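Side-chain contacts in endoglucanase (Ruminococcus champanellensis, PDB 6WQV), which probably hydrolyses beta-1,4-linked polysaccharides such as cellulose as a broad-specificity endoglucanase of glycoside hydrolase family 5: residues Phe326-Ser329 against Gly330-Gly334; Leu29-Thr32 against Leu33-Thr36. All coordinates share one frame; numbering follows the deposited sequence.

Contact 1: Phe326-Ser329 against Gly330-Gly334; sequences FDTS and GENFG. With BGC (beta-D-glucopyranose), chain E; GLC (alpha-D-glucopyranose), chain B; EDO (1,2-ethanediol), chain I.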
# COMPACT_ATOMS: atom_id res chain seq x y z
N PHE A 326 -16.92 6.39 -8.24
CA PHE A 326 -18.06 6.78 -7.42
C PHE A 326 -19.32 5.99 -7.72
O PHE A 326 -19.90 5.40 -6.80
CB PHE A 326 -18.28 8.31 -7.53
CG PHE A 326 -17.07 9.07 -7.11
CD1 PHE A 326 -16.83 9.32 -5.78
CD2 PHE A 326 -16.11 9.43 -8.05
CE1 PHE A 326 -15.66 9.95 -5.38
CE2 PHE A 326 -14.94 10.06 -7.65
CZ PHE A 326 -14.72 10.31 -6.31
N ASP A 327 -19.75 5.93 -8.97
CA ASP A 327 -21.01 5.29 -9.33
C ASP A 327 -20.82 4.35 -10.51
O ASP A 327 -21.74 4.16 -11.31
CB ASP A 327 -22.08 6.35 -9.60
CG ASP A 327 -22.32 7.25 -8.39
OD1 ASP A 327 -22.77 6.75 -7.34
OD2 ASP A 327 -22.04 8.46 -8.50
N THR A 328 -19.65 3.71 -10.59
CA THR A 328 -19.36 2.76 -11.64
C THR A 328 -19.94 1.38 -11.29
O THR A 328 -20.45 1.16 -10.19
CB THR A 328 -17.84 2.62 -11.84
OG1 THR A 328 -17.29 1.84 -10.77
CG2 THR A 328 -17.17 3.99 -11.85
N SER A 329 -19.86 0.46 -12.25
CA SER A 329 -20.27 -0.92 -12.04
C SER A 329 -19.20 -1.75 -11.33
O SER A 329 -19.43 -2.94 -11.07
CB SER A 329 -20.60 -1.57 -13.38
OG SER A 329 -19.46 -1.55 -14.23
N GLY A 330 -18.05 -1.16 -11.03
CA GLY A 330 -16.97 -1.81 -10.32
C GLY A 330 -16.91 -1.41 -8.87
O GLY A 330 -17.94 -1.12 -8.24
N GLU A 331 -15.70 -1.43 -8.31
CA GLU A 331 -15.49 -1.06 -6.92
C GLU A 331 -15.42 0.45 -6.81
O GLU A 331 -14.54 1.08 -7.40
CB GLU A 331 -14.20 -1.69 -6.40
CG GLU A 331 -14.26 -3.21 -6.37
CD GLU A 331 -12.97 -3.88 -5.91
OE1 GLU A 331 -12.00 -3.19 -5.53
OE2 GLU A 331 -12.94 -5.13 -5.93
N ASN A 332 -16.33 1.05 -6.05
CA ASN A 332 -16.39 2.50 -5.94
C ASN A 332 -15.81 2.94 -4.60
O ASN A 332 -16.53 3.14 -3.62
CB ASN A 332 -17.82 2.97 -6.12
CG ASN A 332 -18.33 2.71 -7.51
OD1 ASN A 332 -17.72 3.13 -8.49
ND2 ASN A 332 -19.44 2.00 -7.60
N PHE A 333 -14.50 3.13 -4.57
CA PHE A 333 -13.78 3.57 -3.39
C PHE A 333 -13.37 5.04 -3.45
O PHE A 333 -12.56 5.49 -2.63
CB PHE A 333 -12.55 2.69 -3.16
CG PHE A 333 -12.85 1.32 -2.59
CD1 PHE A 333 -13.31 1.18 -1.28
CD2 PHE A 333 -12.61 0.17 -3.33
CE1 PHE A 333 -13.57 -0.08 -0.75
CE2 PHE A 333 -12.87 -1.08 -2.80
CZ PHE A 333 -13.35 -1.20 -1.51
N GLY A 334 -13.93 5.80 -4.38
CA GLY A 334 -13.55 7.19 -4.51
C GLY A 334 -13.90 8.01 -3.28
O GLY A 334 -14.91 7.77 -2.60
C2 BGC E . -9.48 -1.53 -7.15
C3 BGC E . -10.23 -2.01 -8.35
C4 BGC E . -9.32 -2.64 -9.38
C5 BGC E . -8.48 -3.74 -8.77
C6 BGC E . -7.44 -4.32 -9.67
C1 BGC E . -8.64 -2.63 -6.53
O2 BGC E . -10.40 -1.01 -6.15
O3 BGC E . -10.95 -0.88 -8.94
O4 BGC E . -10.13 -3.30 -10.42
O5 BGC E . -7.75 -3.20 -7.59
O6 BGC E . -6.85 -5.47 -9.05
C1 GLC B . -6.05 -4.68 -2.56
C2 GLC B . -5.28 -4.04 -3.70
C3 GLC B . -5.88 -2.93 -4.45
C4 GLC B . -7.33 -3.21 -4.75
C5 GLC B . -8.03 -3.36 -3.42
C6 GLC B . -9.55 -3.43 -3.50
O1 GLC B . -5.83 -4.18 -1.30
O2 GLC B . -3.95 -3.71 -3.19
O3 GLC B . -5.12 -2.79 -5.70
O4 GLC B . -7.87 -2.14 -5.53
O5 GLC B . -7.56 -4.60 -2.77
O6 GLC B . -9.96 -4.53 -4.19
C1 EDO I . -17.49 8.01 -12.00
O1 EDO I . -16.82 7.34 -10.92
C2 EDO I . -18.94 8.24 -11.61
O2 EDO I . -19.55 6.96 -11.40
O HOH W 1 -14.54 0.90 -10.32
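The loop after the eighth strand of the (beta/alpha)8 TIM barrel turns back here, and N332 ties its return to T328. The two halves, F326-S329 and G330-G334, run in nearly opposite directions. The amide of N332 reaches across the turn and uses both of its ends on T328. N332 ND2 gives a nearly straight bond to T328 O (2.9 Å, 174°), and this oxygen lies in the amide plane. N332 OD1 takes two bonds, from T328 N at 2.9 Å and from T328 OG1 at 2.7 Å. These two donors come from opposite faces of the amide plane. Three bonds thus fix the rotation of the N332 amide. OG1 of T328 sits between its own backbone N and carbonyl carbon (chi1 76°). That position points it into the turn, where T328 OG1 also accepts from G330 N (3.1 Å). A water joins OG1 to E331 O and donates to both.

The F326 ring packs obliquely against the G334 backbone, with F326 CE1 3.4 Å from G334 C. An ethanediol, probably from the crystallisation liquor, accepts from the backbone N of F326 and of D327.

The sugar is met by E331. Its chain is extended beyond CG, and E331 OE1 accepts from O2 of the beta-glucose and from O6 of the alpha-glucose, each at 2.8 Å. OE1 also lies in plane at the edge of the F333 ring. The F333 ring meets O2 of the beta-glucose with its edge and lies against the rings of Y243 and W321.

The loop spans the gap between strand 318-322 of the barrel and the short strand 336-337. N323, just past the barrel strand, bonds to E331 O and F333 N, while N293, in the loop before helix 297-313, bonds to F326 O.

Contact 2: Leu29-Thr32 against Leu33-Thr36; sequences LGNT and LDAT. With BGC (beta-D-glucopyranose), chain E.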
# COMPACT_ATOMS: atom_id res chain seq x y z
N LEU A 29 -3.16 6.88 -3.83
CA LEU A 29 -3.40 7.25 -5.23
C LEU A 29 -3.73 5.99 -6.04
O LEU A 29 -2.92 5.47 -6.82
CB LEU A 29 -2.17 7.95 -5.78
CG LEU A 29 -2.25 8.54 -7.20
CD1 LEU A 29 -3.15 9.76 -7.24
CD2 LEU A 29 -0.88 8.89 -7.73
N GLY A 30 -4.94 5.49 -5.83
CA GLY A 30 -5.30 4.19 -6.36
C GLY A 30 -5.71 4.19 -7.82
O GLY A 30 -6.20 5.19 -8.37
N ASN A 31 -5.54 3.03 -8.46
CA ASN A 31 -5.92 2.79 -9.86
C ASN A 31 -5.26 3.78 -10.83
O ASN A 31 -5.85 4.15 -11.86
CB ASN A 31 -7.45 2.78 -10.05
CG ASN A 31 -8.09 1.46 -9.66
OD1 ASN A 31 -7.43 0.59 -9.08
ND2 ASN A 31 -9.36 1.31 -9.98
N THR A 32 -4.02 4.16 -10.53
CA THR A 32 -3.29 5.20 -11.24
C THR A 32 -1.99 4.61 -11.74
O THR A 32 -1.98 3.94 -12.79
CB THR A 32 -3.18 6.42 -10.32
OG1 THR A 32 -4.50 6.81 -9.89
CG2 THR A 32 -2.55 7.60 -11.02
N LEU A 33 -0.85 4.83 -11.06
CA LEU A 33 0.41 4.23 -11.52
C LEU A 33 0.43 2.72 -11.32
O LEU A 33 1.32 2.05 -11.86
CB LEU A 33 1.59 4.89 -10.81
CG LEU A 33 1.68 6.42 -10.98
CD1 LEU A 33 2.92 6.95 -10.25
CD2 LEU A 33 1.65 6.84 -12.45
N ASP A 34 -0.55 2.18 -10.59
CA ASP A 34 -0.75 0.75 -10.41
C ASP A 34 -1.57 0.11 -11.53
O ASP A 34 -1.65 -1.13 -11.58
CB ASP A 34 -1.42 0.45 -9.05
CG ASP A 34 -2.61 1.37 -8.72
OD1 ASP A 34 -2.49 2.61 -8.88
OD2 ASP A 34 -3.65 0.85 -8.26
N ALA A 35 -2.18 0.88 -12.42
CA ALA A 35 -2.98 0.30 -13.49
C ALA A 35 -2.11 -0.53 -14.41
O ALA A 35 -1.01 -0.12 -14.80
CB ALA A 35 -3.69 1.40 -14.27
N THR A 36 -2.60 -1.72 -14.77
CA THR A 36 -1.91 -2.60 -15.70
C THR A 36 -2.70 -2.72 -17.00
O THR A 36 -3.92 -2.54 -17.03
CB THR A 36 -1.71 -4.00 -15.11
OG1 THR A 36 -2.97 -4.57 -14.74
CG2 THR A 36 -0.80 -3.95 -13.88
C2 BGC E . -9.48 -1.53 -7.15
C3 BGC E . -10.23 -2.01 -8.35
C4 BGC E . -9.32 -2.64 -9.38
C5 BGC E . -8.48 -3.74 -8.77
C6 BGC E . -7.44 -4.32 -9.67
C1 BGC E . -8.64 -2.63 -6.53
O2 BGC E . -10.40 -1.01 -6.15
O3 BGC E . -10.95 -0.88 -8.94
O4 BGC E . -10.13 -3.30 -10.42
O5 BGC E . -7.75 -3.20 -7.59
O6 BGC E . -6.85 -5.47 -9.05
O HOH W 2 -0.51 5.42 -8.24
O HOH W 3 -5.36 -1.22 -8.11
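T32 N donates to D34 OD1 at 2.7 Å, with an N-H...O angle of 160°. This donor stands above the carboxylate plane. The preceding N-H binds the other oxygen: D34 OD2 accepts from N31 N at 2.9 Å through its syn lone pair, in a more bent bond. Each oxygen therefore has its own N-H. CG of D34 lies between its backbone N and carbonyl carbon (chi1 45°), which turns the carboxylate back over the chain that leads into the turn.

That turn is a type I beta turn from T32 to A35, closed by A35 N to T32 O at 3.1 Å. CB of A35 also rests near T32 O. A water links L29 O to L33 N, joining the chain ahead of the turn to the turn itself. T32 OG1 bonds to G30 O at 2.8 Å from above the carbonyl plane, and R338 binds both of these oxygens. L33 is buried and packs on W96 and V103 of helix 94-108.

N31 carries the contact to the sugar. N31 ND2 donates to O3 of the beta-glucose (2.9 Å, 164°), and N31 OD1 lies near the sugar carbons, 3.5 Å from C2 of the beta-glucose. A second water lies close to both N31 OD1 and D34 OD2.

An alanine in place of D34 would probably leave the N-H groups of N31 and T32 without their acceptor and let the backbone at N31 shift. Both N-H groups point at one buried carboxylate, which is likely to be stabilised in its charged form. D34 thus probably acts from the second shell, holding the backbone that presents the N31 amide to the glycan.

Contacts 1 and 2 lie on the same side of the chain's centre and meet the same beta-glucose without touching each other. Their centres are about 15 Å apart and their nearest atoms about 6 Å. Contact 2 follows the first barrel strand and contact 1 follows the eighth. These strands are neighbours where the barrel closes, so residues far apart in sequence share one sugar. Each contact supplies one hydrogen bond to it, while W321 and N323 add further bonds. Of the two, contact 1 also bonds the alpha-glucose, which H119, N163, H241 and Q288 hold as well. In each loop, side-chain-to-backbone bonds of neighbouring residues probably help to set the residue that binds.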